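Local coordinates for protein ferritin (Ulva pertusa, PDB 3VNX) that probably stores iron inside a hollow shell of 24 subunits and oxidises ferrous iron within its four-helix bundles, at residues A[56-59]-A[60-63]; A[83-86]-A[87-91]; A[136-139]-A[140-144]; A[163-166]-A[167-170]. All coordinates share one frame; numbering follows the deposited sequence.

The four contacts lie one on each long helix of the ferritin bundle. In chain order, contact 1 is on helix 38-66, contact 2 on helix 73-99, contact 3 on helix 123-151 and contact 4 on helix 155-201. Their centres are about 10 Å apart at the closest (contacts 3 and 4) and about 22 Å at the farthest (contacts 1 and 4). Contact 2 touches each of the other three. H89, N138 and Q169 of contacts 2, 3 and 4 each lie about 3 Å from bound calcium. Contacts 1 and 2 touch a second subunit, and contacts 1, 3 and 4 a third. Buried bundle contacts and intersubunit contacts thus share the same helical turns.

Contact 1 of 4, residues A[56-59]-A[60-63]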
ATOM      1  N   TYR A  56      40.362   5.444  31.261  1.00 45.46           N
ATOM      2  CA  TYR A  56      41.669   5.419  30.602  1.00 45.46           C
ATOM      3  C   TYR A  56      42.293   4.027  30.748  1.00 43.76           C
ATOM      4  O   TYR A  56      42.862   3.467  29.802  1.00 41.53           O
ATOM      5  CB  TYR A  56      42.558   6.482  31.242  1.00 43.34           C
ATOM      6  CG  TYR A  56      43.683   7.067  30.394  1.00 43.30           C
ATOM      7  CD1 TYR A  56      43.450   7.542  29.111  1.00 40.28           C
ATOM      8  CD2 TYR A  56      44.968   7.199  30.920  1.00 43.97           C
ATOM      9  CE1 TYR A  56      44.484   8.111  28.360  1.00 52.24           C
ATOM     10  CE2 TYR A  56      46.005   7.756  30.183  1.00 46.30           C
ATOM     11  CZ  TYR A  56      45.762   8.216  28.910  1.00 52.38           C
ATOM     12  OH  TYR A  56      46.797   8.771  28.182  1.00 45.69           O
ATOM     13  N   VAL A  57      42.171   3.470  31.944  1.00 44.43           N
ATOM     14  CA  VAL A  57      42.649   2.124  32.209  1.00 39.28           C
ATOM     15  C   VAL A  57      41.942   1.134  31.306  1.00 45.25           C
ATOM     16  O   VAL A  57      42.577   0.256  30.717  1.00 44.59           O
ATOM     17  CB  VAL A  57      42.374   1.722  33.651  1.00 42.21           C
ATOM     18  CG1 VAL A  57      42.719   0.259  33.856  1.00 42.20           C
ATOM     19  CG2 VAL A  57      43.151   2.617  34.601  1.00 40.40           C
ATOM     20  N   TYR A  58      40.622   1.269  31.201  1.00 42.42           N
ATOM     21  CA  TYR A  58      39.867   0.378  30.327  1.00 43.04           C
ATOM     22  C   TYR A  58      40.317   0.496  28.879  1.00 47.10           C
ATOM     23  O   TYR A  58      40.343  -0.499  28.144  1.00 42.30           O
ATOM     24  CB  TYR A  58      38.364   0.600  30.459  1.00 39.99           C
ATOM     25  CG  TYR A  58      37.805  -0.095  31.681  1.00 48.70           C
ATOM     26  CD1 TYR A  58      38.470  -1.183  32.231  1.00 42.85           C
ATOM     27  CD2 TYR A  58      36.629   0.332  32.289  1.00 45.22           C
ATOM     28  CE1 TYR A  58      37.984  -1.833  33.351  1.00 50.92           C
ATOM     29  CE2 TYR A  58      36.132  -0.314  33.417  1.00 54.34           C
ATOM     30  CZ  TYR A  58      36.818  -1.404  33.947  1.00 61.22           C
ATOM     31  OH  TYR A  58      36.356  -2.072  35.073  1.00 50.24           O
ATOM     32  N   HIS A  59      40.686   1.712  28.476  1.00 39.63           N
ATOM     33  CA  HIS A  59      41.169   1.924  27.125  1.00 41.61           C
ATOM     34  C   HIS A  59      42.503   1.196  26.924  1.00 46.49           C
ATOM     35  O   HIS A  59      42.768   0.645  25.848  1.00 39.40           O
ATOM     36  CB  HIS A  59      41.306   3.412  26.814  1.00 41.86           C
ATOM     37  CG  HIS A  59      41.120   3.730  25.367  1.00 43.76           C
ATOM     38  ND1 HIS A  59      41.027   5.025  24.892  1.00 46.33           N
ATOM     39  CD2 HIS A  59      40.987   2.926  24.286  1.00 37.25           C
ATOM     40  CE1 HIS A  59      40.858   4.998  23.582  1.00 41.42           C
ATOM     41  NE2 HIS A  59      40.835   3.734  23.188  1.00 42.10           N
ATOM     42  N   ALA A  60      43.335   1.176  27.963  1.00 40.01           N
ATOM     43  CA  ALA A  60      44.601   0.445  27.877  1.00 49.01           C
ATOM     44  C   ALA A  60      44.348  -1.069  27.726  1.00 50.79           C
ATOM     45  O   ALA A  60      45.009  -1.754  26.926  1.00 43.26           O
ATOM     46  CB  ALA A  60      45.492   0.750  29.083  1.00 36.76           C
ATOM     47  N   LEU A  61      43.370  -1.580  28.474  1.00 44.40           N
ATOM     48  CA  LEU A  61      43.020  -2.988  28.390  1.00 43.66           C
ATOM     49  C   LEU A  61      42.591  -3.331  26.981  1.00 46.88           C
ATOM     50  O   LEU A  61      42.938  -4.387  26.433  1.00 49.27           O
ATOM     51  CB  LEU A  61      41.901  -3.306  29.370  1.00 49.50           C
ATOM     52  CG  LEU A  61      42.448  -3.522  30.781  1.00 56.11           C
ATOM     53  CD1 LEU A  61      41.344  -3.434  31.841  1.00 60.49           C
ATOM     54  CD2 LEU A  61      43.170  -4.861  30.840  1.00 50.05           C
ATOM     55  N   HIS A  62      41.847  -2.415  26.382  1.00 47.09           N
ATOM     56  CA  HIS A  62      41.404  -2.602  25.017  1.00 48.99           C
ATOM     57  C   HIS A  62      42.596  -2.799  24.080  1.00 50.59           C
ATOM     58  O   HIS A  62      42.613  -3.724  23.246  1.00 43.86           O
ATOM     59  CB  HIS A  62      40.573  -1.410  24.554  1.00 37.69           C
ATOM     60  CG  HIS A  62      40.510  -1.284  23.070  1.00 43.81           C
ATOM     61  ND1 HIS A  62      39.694  -2.077  22.289  1.00 43.13           N
ATOM     62  CD2 HIS A  62      41.188  -0.480  22.213  1.00 49.67           C
ATOM     63  CE1 HIS A  62      39.860  -1.754  21.018  1.00 47.71           C
ATOM     64  NE2 HIS A  62      40.761  -0.788  20.945  1.00 47.92           N
ATOM     65  N   SER A  63      43.589  -1.920  24.202  1.00 46.66           N
ATOM     66  CA  SER A  63      44.739  -2.000  23.308  1.00 53.85           C
ATOM     67  C   SER A  63      45.502  -3.293  23.520  1.00 46.41           C
ATOM     68  O   SER A  63      46.085  -3.845  22.586  1.00 46.71           O
ATOM     69  CB  SER A  63      45.658  -0.792  23.474  1.00 52.47           C
ATOM     70  OG  SER A  63      45.130   0.315  22.765  1.00 57.11           O
TER
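A60, L61, H62 and S63 each give a backbone N-H to the carbonyl oxygen four residues earlier, so 56-63 is regular alpha helix, with L61 N 3.0 Å from V57 O. The side chains then meet in two groups. L61 lies alongside Y58, and both point the same way. The L61 CD1 methyl comes to the edge of the tyrosine ring, near the ring plane, 3.7 Å from Y58 CD1. L61 CD1 is also 4.4 Å from V57 CG1, so one branch serves two neighbours. L61 CG stands beside its own backbone N (chi1 -82°), which turns the side chain toward the preceding turn. H59 and H62 also run side by side. H62 CD2 sits at the edge of the H59 ring, 4.0 Å from H59 CD2. The rings are inclined at 44°, neither stacked nor edge-to-face. Three of their nitrogens have other partners. H59 ND1 bonds Y52 and H59 NE2 bonds H91, both of a second subunit, while H62 ND1 bonds A76 O. Y58 OH is held by E135. Y58 and L61 thus pack inside the bundle against helices 73-99 and 123-151, while Y56 and H59 meet the second subunit.

Contact 2 of 4, residues A[83-86]-A[87-91]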
ATOM      1  N   SER A  83      35.301   1.616  28.336  1.00 35.26           N
ATOM      2  CA  SER A  83      36.006   2.896  28.383  1.00 44.91           C
ATOM      3  C   SER A  83      35.106   4.082  28.001  1.00 46.44           C
ATOM      4  O   SER A  83      35.055   5.090  28.716  1.00 41.29           O
ATOM      5  CB  SER A  83      37.277   2.881  27.536  1.00 38.72           C
ATOM      6  OG  SER A  83      37.857   4.176  27.534  1.00 40.64           O
ATOM      7  N   ASP A  84      34.396   3.959  26.884  1.00 41.84           N
ATOM      8  CA  ASP A  84      33.390   4.962  26.525  1.00 44.72           C
ATOM      9  C   ASP A  84      32.408   5.204  27.676  1.00 46.50           C
ATOM     10  O   ASP A  84      32.095   6.357  28.014  1.00 39.97           O
ATOM     11  CB  ASP A  84      32.594   4.535  25.281  1.00 41.15           C
ATOM     12  CG  ASP A  84      33.457   4.400  24.039  1.00 41.44           C
ATOM     13  OD1 ASP A  84      34.620   4.847  24.056  1.00 47.50           O
ATOM     14  OD2 ASP A  84      32.973   3.835  23.038  1.00 55.03           O
ATOM     15  N   GLU A  85      31.922   4.114  28.273  1.00 41.22           N
ATOM     16  CA  GLU A  85      30.901   4.187  29.321  0.50 42.22           C
ATOM     17  C   GLU A  85      31.402   4.904  30.574  1.00 49.10           C
ATOM     18  O   GLU A  85      30.682   5.724  31.166  1.00 44.64           O
ATOM     19  CB  GLU A  85      30.365   2.792  29.677  0.50 46.59           C
ATOM     20  CG  GLU A  85      29.630   2.722  31.023  0.50 51.52           C
ATOM     21  CD  GLU A  85      28.947   1.379  31.281  0.50 55.75           C
ATOM     22  OE1 GLU A  85      28.722   0.619  30.317  0.50 56.91           O
ATOM     23  OE2 GLU A  85      28.619   1.085  32.456  0.50 55.89           O
ATOM     24  N   GLU A  86      32.640   4.606  30.983  1.00 43.46           N
ATOM     25  CA  GLU A  86      33.184   5.241  32.188  1.00 50.52           C
ATOM     26  C   GLU A  86      33.420   6.736  31.965  1.00 48.83           C
ATOM     27  O   GLU A  86      33.250   7.555  32.887  1.00 41.96           O
ATOM     28  CB  GLU A  86      34.471   4.567  32.677  1.00 41.15           C
ATOM     29  CG  GLU A  86      34.285   3.177  33.240  1.00 51.90           C
ATOM     30  CD  GLU A  86      33.367   3.123  34.463  1.00 56.19           C
ATOM     31  OE1 GLU A  86      32.293   2.486  34.372  1.00 60.10           O
ATOM     32  OE2 GLU A  86      33.726   3.690  35.519  1.00 60.81           O
ATOM     33  N   ARG A  87      33.812   7.079  30.741  1.00 38.75           N
ATOM     34  CA  ARG A  87      34.052   8.476  30.383  1.00 42.04           C
ATOM     35  C   ARG A  87      32.742   9.243  30.407  1.00 44.21           C
ATOM     36  O   ARG A  87      32.699  10.401  30.819  1.00 43.75           O
ATOM     37  CB  ARG A  87      34.705   8.582  29.004  1.00 37.06           C
ATOM     38  CG  ARG A  87      34.836   9.996  28.491  1.00 39.27           C
ATOM     39  CD  ARG A  87      35.796  10.061  27.308  1.00 44.48           C
ATOM     40  NE  ARG A  87      35.811  11.370  26.650  1.00 36.78           N
ATOM     41  CZ  ARG A  87      34.924  11.771  25.740  1.00 45.78           C
ATOM     42  NH1 ARG A  87      33.920  10.964  25.378  1.00 39.19           N
ATOM     43  NH2 ARG A  87      35.038  12.980  25.187  1.00 44.87           N
ATOM     44  N   GLU A  88      31.672   8.583  29.967  1.00 48.98           N
ATOM     45  CA  GLU A  88      30.333   9.149  30.049  1.00 42.21           C
ATOM     46  C   GLU A  88      29.885   9.295  31.508  1.00 41.40           C
ATOM     47  O   GLU A  88      29.188  10.243  31.852  1.00 41.96           O
ATOM     48  CB  GLU A  88      29.334   8.317  29.220  1.00 42.33           C
ATOM     49  CG  GLU A  88      27.847   8.723  29.365  1.00 39.02           C
ATOM     50  CD  GLU A  88      27.507  10.161  28.911  1.00 56.42           C
ATOM     51  OE1 GLU A  88      26.662  10.811  29.583  1.00 54.31           O
ATOM     52  OE2 GLU A  88      28.059  10.639  27.889  1.00 52.75           O
ATOM     53  N   HIS A  89      30.291   8.365  32.367  1.00 41.66           N
ATOM     54  CA  HIS A  89      30.022   8.522  33.792  1.00 41.85           C
ATOM     55  C   HIS A  89      30.652   9.808  34.316  1.00 46.48           C
ATOM     56  O   HIS A  89      30.010  10.564  35.058  1.00 43.42           O
ATOM     57  CB  HIS A  89      30.507   7.317  34.598  1.00 50.61           C
ATOM     58  CG  HIS A  89      29.699   6.077  34.373  1.00 54.61           C
ATOM     59  ND1 HIS A  89      30.178   4.816  34.652  1.00 48.62           N
ATOM     60  CD2 HIS A  89      28.443   5.906  33.895  1.00 56.19           C
ATOM     61  CE1 HIS A  89      29.253   3.921  34.358  1.00 52.53           C
ATOM     62  NE2 HIS A  89      28.189   4.555  33.894  1.00 60.74           N
ATOM     63  N   ALA A  90      31.905  10.056  33.921  1.00 43.80           N
ATOM     64  CA  ALA A  90      32.595  11.294  34.277  1.00 40.38           C
ATOM     65  C   ALA A  90      31.834  12.513  33.758  1.00 42.28           C
ATOM     66  O   ALA A  90      31.623  13.493  34.488  1.00 40.93           O
ATOM     67  CB  ALA A  90      34.029  11.287  33.750  1.00 38.53           C
ATOM     68  N   HIS A  91      31.410  12.441  32.499  1.00 38.45           N
ATOM     69  CA  HIS A  91      30.618  13.510  31.885  1.00 43.44           C
ATOM     70  C   HIS A  91      29.304  13.847  32.619  1.00 45.38           C
ATOM     71  O   HIS A  91      28.919  15.025  32.717  1.00 39.30           O
ATOM     72  CB  HIS A  91      30.320  13.174  30.419  1.00 46.66           C
ATOM     73  CG  HIS A  91      29.664  14.292  29.669  1.00 55.13           C
ATOM     74  ND1 HIS A  91      30.346  15.423  29.272  1.00 50.10           N
ATOM     75  CD2 HIS A  91      28.382  14.458  29.251  1.00 45.34           C
ATOM     76  CE1 HIS A  91      29.516  16.235  28.637  1.00 47.60           C
ATOM     77  NE2 HIS A  91      28.322  15.670  28.610  1.00 46.46           N
TER
HETATM   78  O   HOH W   1      32.337   8.631  26.564  1.00 46.93           O
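H89 turns back onto the preceding helical turn and meets the E85 carbonyl and the E86 carboxylate. This is the tight, buried part. The E86 carboxylate comes to the edge of the imidazole, with the two planes 87° apart. H89 ND1 gives a weak hydrogen bond to E86 OE1, 3.2 Å long and bent to 121°. With H89 CG anti to the carbonyl carbon (chi1 -70°), one ring face covers the E85 carbonyl, and E85 O is 3.4 Å from H89 CG. E85 O also accepts the H89 backbone N-H. A bound calcium ion lies about 3 Å from the H89 side chain, consistent with a ferritin ferroxidase site. With an alanine here, E86 OE1 would probably lose this mate and a gap would open beside the ion. The looser side holds the exposed E85 side chain, which has two conformers, and D84, where a water donates to D84 O at 2.7 Å and accepts from R87 NH1 at 3.1 Å. D84 OD1 pairs in salt bridges with K80 of its own helix and R87 of a second subunit. R87 itself is a buried interface group. Helix 73-99 turns H89 inward onto E51 of helix 38-66 and L165 and E168 of helix 155-201.

Contact 3 of 4, residues A[136-139]-A[140-144]; sequences KLNF and QKLQA
Q143 reaches back over F139, one turn earlier in helix 123-151. Its side chain can be followed outward. Q143 CB lies 3.5 Å from F139 O, the oxygen that also accepts the Q143 backbone N-H. CG keeps the same distance from that oxygen and begins to meet the ring. The chain runs on extended (chi2 166°), so Q143 CD arrives 4.0 Å from F139 CE1. At the tip, Q143 NE2 stands over one face of the ring, offset toward its rim, and is 3.4 Å from F139 CZ. The amide plane is inclined 36° to the ring, so the two groups do not lie flat on each other.

Q140 makes a different turn. Its bend at chi2 swings the amide back to the K136 carbonyl, where Q140 NE2 makes a weak hydrogen bond to K136 O, 3.0 Å long with an angle of 128°. The same oxygen takes the Q140 backbone N-H, so two donors from one residue share it. Beside these, L137 runs alongside K141, and L137 CD2 is 3.9 Å from K141 CE. N138 crosses K141 at about a right angle, with N138 OD1 3.6 Å from K141 CB. The amide of N138 bonds Q47 and E51, and a calcium ion lies about 3 Å from its side chain. The polar side-chain contacts across the two segments are made by neutral amides. The partly positive NH2 of Q143 against the ring face is probably mildly attractive, and the amide of Q140 links K136 O, weakly, and E18 of a third subunit.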
ATOM      1  N   LYS A 136      34.413  -3.124  42.026  1.00 45.91           N
ATOM      2  CA  LYS A 136      34.154  -3.160  43.481  1.00 51.18           C
ATOM      3  C   LYS A 136      34.749  -1.929  44.165  1.00 51.19           C
ATOM      4  O   LYS A 136      34.084  -1.267  44.971  1.00 46.75           O
ATOM      5  CB  LYS A 136      34.703  -4.443  44.116  1.00 45.20           C
ATOM      6  CG  LYS A 136      34.031  -5.721  43.579  1.00 43.53           C
ATOM      7  CD  LYS A 136      34.738  -7.002  44.023  1.00 47.26           C
ATOM      8  CE  LYS A 136      34.319  -7.425  45.425  1.00 44.59           C
ATOM      9  NZ  LYS A 136      35.030  -8.651  45.916  1.00 40.28           N
ATOM     10  N   LEU A 137      35.999  -1.615  43.818  1.00 45.39           N
ATOM     11  CA  LEU A 137      36.639  -0.413  44.323  1.00 48.38           C
ATOM     12  C   LEU A 137      35.743   0.794  44.041  1.00 51.17           C
ATOM     13  O   LEU A 137      35.454   1.588  44.948  1.00 45.25           O
ATOM     14  CB  LEU A 137      38.004  -0.210  43.660  1.00 48.22           C
ATOM     15  CG  LEU A 137      39.063   0.533  44.482  0.92 54.85           C
ATOM     16  CD1 LEU A 137      40.150   1.116  43.588  0.87 51.42           C
ATOM     17  CD2 LEU A 137      38.458   1.608  45.369  0.84 50.70           C
ATOM     18  N   ASN A 138      35.301   0.941  42.789  1.00 42.46           N
ATOM     19  CA  ASN A 138      34.510   2.113  42.453  1.00 40.11           C
ATOM     20  C   ASN A 138      33.153   2.138  43.156  1.00 45.88           C
ATOM     21  O   ASN A 138      32.607   3.204  43.414  1.00 40.08           O
ATOM     22  CB  ASN A 138      34.333   2.286  40.956  1.00 51.91           C
ATOM     23  CG  ASN A 138      33.944   3.706  40.599  1.00 55.64           C
ATOM     24  OD1 ASN A 138      34.221   4.622  41.363  1.00 48.77           O
ATOM     25  ND2 ASN A 138      33.292   3.897  39.458  1.00 53.27           N
ATOM     26  N   PHE A 139      32.620   0.961  43.468  1.00 43.25           N
ATOM     27  CA  PHE A 139      31.390   0.865  44.234  1.00 44.04           C
ATOM     28  C   PHE A 139      31.608   1.534  45.594  1.00 49.90           C
ATOM     29  O   PHE A 139      30.780   2.335  46.066  1.00 45.80           O
ATOM     30  CB  PHE A 139      31.005  -0.600  44.399  1.00 43.08           C
ATOM     31  CG  PHE A 139      29.713  -0.819  45.128  1.00 47.49           C
ATOM     32  CD1 PHE A 139      28.752   0.176  45.195  1.00 48.85           C
ATOM     33  CD2 PHE A 139      29.453  -2.042  45.735  1.00 43.61           C
ATOM     34  CE1 PHE A 139      27.555  -0.036  45.873  1.00 46.53           C
ATOM     35  CE2 PHE A 139      28.271  -2.273  46.397  1.00 47.25           C
ATOM     36  CZ  PHE A 139      27.311  -1.258  46.473  1.00 54.98           C
ATOM     37  N   GLN A 140      32.740   1.237  46.214  1.00 41.31           N
ATOM     38  CA  GLN A 140      33.042   1.858  47.497  1.00 45.87           C
ATOM     39  C   GLN A 140      33.295   3.361  47.337  1.00 50.35           C
ATOM     40  O   GLN A 140      32.795   4.171  48.132  1.00 44.39           O
ATOM     41  CB  GLN A 140      34.215   1.153  48.174  1.00 42.33           C
ATOM     42  CG  GLN A 140      33.823  -0.221  48.694  1.00 52.29           C
ATOM     43  CD  GLN A 140      34.969  -1.223  48.685  1.00 68.83           C
ATOM     44  OE1 GLN A 140      35.211  -1.905  49.682  1.00 77.83           O
ATOM     45  NE2 GLN A 140      35.677  -1.320  47.559  1.00 56.14           N
ATOM     46  N   LYS A 141      34.049   3.741  46.303  1.00 43.26           N
ATOM     47  CA  LYS A 141      34.230   5.168  46.029  1.00 45.28           C
ATOM     48  C   LYS A 141      32.857   5.832  45.922  1.00 48.12           C
ATOM     49  O   LYS A 141      32.614   6.878  46.530  1.00 45.41           O
ATOM     50  CB  LYS A 141      35.035   5.404  44.750  1.00 39.88           C
ATOM     51  CG  LYS A 141      36.496   5.016  44.847  1.00 46.10           C
ATOM     52  CD  LYS A 141      37.214   5.804  45.951  1.00 41.20           C
ATOM     53  CE  LYS A 141      38.710   5.453  46.031  1.00 56.42           C
ATOM     54  NZ  LYS A 141      39.515   6.527  46.708  1.00 47.70           N
ATOM     55  N   LEU A 142      31.950   5.215  45.169  1.00 39.15           N
ATOM     56  CA  LEU A 142      30.629   5.802  45.017  1.00 46.08           C
ATOM     57  C   LEU A 142      29.947   5.891  46.378  1.00 49.23           C
ATOM     58  O   LEU A 142      29.344   6.912  46.692  1.00 42.02           O
ATOM     59  CB  LEU A 142      29.774   5.033  43.998  1.00 44.73           C
ATOM     60  CG  LEU A 142      30.127   5.375  42.545  1.00 47.80           C
ATOM     61  CD1 LEU A 142      29.467   4.424  41.543  1.00 43.79           C
ATOM     62  CD2 LEU A 142      29.782   6.828  42.242  1.00 41.56           C
ATOM     63  N   GLN A 143      30.062   4.831  47.185  1.00 41.26           N
ATOM     64  CA  GLN A 143      29.499   4.842  48.532  1.00 43.54           C
ATOM     65  C   GLN A 143      30.025   6.025  49.368  1.00 50.11           C
ATOM     66  O   GLN A 143      29.255   6.760  50.003  1.00 47.01           O
ATOM     67  CB  GLN A 143      29.775   3.512  49.232  1.00 47.44           C
ATOM     68  CG  GLN A 143      28.740   2.425  48.924  1.00 44.67           C
ATOM     69  CD  GLN A 143      29.211   1.048  49.339  1.00 48.11           C
ATOM     70  OE1 GLN A 143      30.393   0.845  49.617  1.00 52.41           O
ATOM     71  NE2 GLN A 143      28.290   0.094  49.380  1.00 50.59           N
ATOM     72  N   ALA A 144      31.338   6.209  49.348  1.00 42.39           N
ATOM     73  CA  ALA A 144      31.966   7.353  49.990  1.00 46.47           C
ATOM     74  C   ALA A 144      31.414   8.681  49.462  1.00 49.45           C
ATOM     75  O   ALA A 144      31.202   9.636  50.234  1.00 45.11           O
ATOM     76  CB  ALA A 144      33.504   7.292  49.803  1.00 37.06           C
TER

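Contact 4 of 4, residues A[163-166]-A[167-170]; sequences GGLL and SEQV
G164 and E168 meet where a wider pi-type turn at 163-166 runs on into 167-170 of helix 155-201. E168 N bonds G164 O at 3.0 Å. The first torsion of E168 (chi1 -72°) sets CG opposite the carbonyl carbon and lays the side chain back along the glycine. E168 CG is 3.5 Å from G164 O, and the carboxylate follows with E168 OE1 3.4 Å from G164 C. OE1 and G164 O are both acceptors and do not bond. With no side chain on G164, E168 packs directly against its backbone.

Within the ferritin bundle this helix packs on helices 73-99 and 123-151. L165 and E168 face H89, while L166 and Q169 lie on F139. If E168 were an alanine, the G164 backbone would probably lose its cover and H89 the carboxylate beside it.

In the next turn one donor is shared. Q169 N bonds L165 O at 2.8 Å, and Q169 N makes a second, weak bond to L166 O at 3.0 Å. V170 N reaches the same L166 O at 3.2 Å, so that oxygen has two donors. Q169 CB rests 3.3 Å from L165 O. Beyond CG the chain of Q169 bends, and its amide turns off toward E135. There NE2 bonds E135, and a calcium ion lies about 3 Å from the side chain, consistent with the ferroxidase region of the family.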
ATOM      1  N   GLY A 163      20.485   7.062  42.826  1.00 53.17           N
ATOM      2  CA  GLY A 163      19.609   6.595  41.769  1.00 54.48           C
ATOM      3  C   GLY A 163      20.342   6.417  40.455  1.00 52.24           C
ATOM      4  O   GLY A 163      19.881   5.699  39.568  1.00 47.92           O
ATOM      5  N   GLY A 164      21.487   7.077  40.321  1.00 49.85           N
ATOM      6  CA  GLY A 164      22.249   7.011  39.090  1.00 41.64           C
ATOM      7  C   GLY A 164      23.406   6.047  39.222  1.00 51.15           C
ATOM      8  O   GLY A 164      23.195   4.836  39.315  1.00 46.78           O
ATOM      9  N   LEU A 165      24.622   6.590  39.266  1.00 46.13           N
ATOM     10  CA  LEU A 165      25.840   5.786  39.325  1.00 46.78           C
ATOM     11  C   LEU A 165      25.852   4.686  40.394  1.00 47.00           C
ATOM     12  O   LEU A 165      26.259   3.547  40.129  1.00 44.13           O
ATOM     13  CB  LEU A 165      27.054   6.692  39.517  1.00 47.98           C
ATOM     14  CG  LEU A 165      27.314   7.729  38.425  1.00 47.60           C
ATOM     15  CD1 LEU A 165      28.730   8.259  38.579  1.00 51.53           C
ATOM     16  CD2 LEU A 165      27.117   7.148  37.034  1.00 45.63           C
ATOM     17  N   LEU A 166      25.430   5.016  41.603  1.00 41.61           N
ATOM     18  CA  LEU A 166      25.537   4.047  42.683  1.00 44.21           C
ATOM     19  C   LEU A 166      24.773   2.799  42.278  1.00 48.03           C
ATOM     20  O   LEU A 166      25.325   1.704  42.252  1.00 45.08           O
ATOM     21  CB  LEU A 166      24.968   4.609  43.983  1.00 49.11           C
ATOM     22  CG  LEU A 166      25.643   4.224  45.307  1.00 51.98           C
ATOM     23  CD1 LEU A 166      24.657   4.320  46.472  1.00 37.61           C
ATOM     24  CD2 LEU A 166      26.251   2.838  45.252  1.00 52.14           C
ATOM     25  N   SER A 167      23.494   2.989  41.957  1.00 51.02           N
ATOM     26  CA  SER A 167      22.599   1.896  41.606  1.00 49.21           C
ATOM     27  C   SER A 167      23.104   1.117  40.397  1.00 53.54           C
ATOM     28  O   SER A 167      23.025  -0.122  40.359  1.00 50.39           O
ATOM     29  CB  SER A 167      21.198   2.436  41.315  1.00 52.49           C
ATOM     30  OG  SER A 167      20.338   1.394  40.886  1.00 55.63           O
ATOM     31  N   GLU A 168      23.607   1.844  39.403  1.00 35.26           N
ATOM     32  CA  GLU A 168      24.177   1.199  38.229  1.00 50.51           C
ATOM     33  C   GLU A 168      25.417   0.360  38.583  1.00 46.85           C
ATOM     34  O   GLU A 168      25.645  -0.708  38.006  1.00 45.90           O
ATOM     35  CB  GLU A 168      24.526   2.243  37.166  1.00 48.72           C
ATOM     36  CG  GLU A 168      23.319   2.858  36.461  1.00 56.26           C
ATOM     37  CD  GLU A 168      23.660   4.172  35.744  1.00 72.83           C
ATOM     38  OE1 GLU A 168      22.955   5.183  35.981  1.00 69.59           O
ATOM     39  OE2 GLU A 168      24.638   4.201  34.957  1.00 65.74           O
ATOM     40  N   GLN A 169      26.212   0.848  39.534  1.00 39.70           N
ATOM     41  CA  GLN A 169      27.463   0.195  39.878  1.00 44.30           C
ATOM     42  C   GLN A 169      27.172  -1.178  40.483  1.00 45.09           C
ATOM     43  O   GLN A 169      27.919  -2.142  40.260  1.00 42.15           O
ATOM     44  CB  GLN A 169      28.303   1.077  40.810  1.00 44.11           C
ATOM     45  CG  GLN A 169      29.673   0.513  41.136  1.00 49.72           C
ATOM     46  CD  GLN A 169      30.558   0.331  39.907  1.00 51.53           C
ATOM     47  OE1 GLN A 169      30.950   1.299  39.259  1.00 58.99           O
ATOM     48  NE2 GLN A 169      30.894  -0.914  39.597  1.00 50.59           N
ATOM     49  N   VAL A 170      26.056  -1.281  41.198  1.00 35.90           N
ATOM     50  CA  VAL A 170      25.610  -2.577  41.702  1.00 44.59           C
ATOM     51  C   VAL A 170      25.462  -3.590  40.559  1.00 46.85           C
ATOM     52  O   VAL A 170      26.052  -4.670  40.592  1.00 44.98           O
ATOM     53  CB  VAL A 170      24.280  -2.446  42.479  1.00 48.73           C
ATOM     54  CG1 VAL A 170      23.744  -3.823  42.880  1.00 44.11           C
ATOM     55  CG2 VAL A 170      24.477  -1.556  43.708  1.00 49.34           C
TER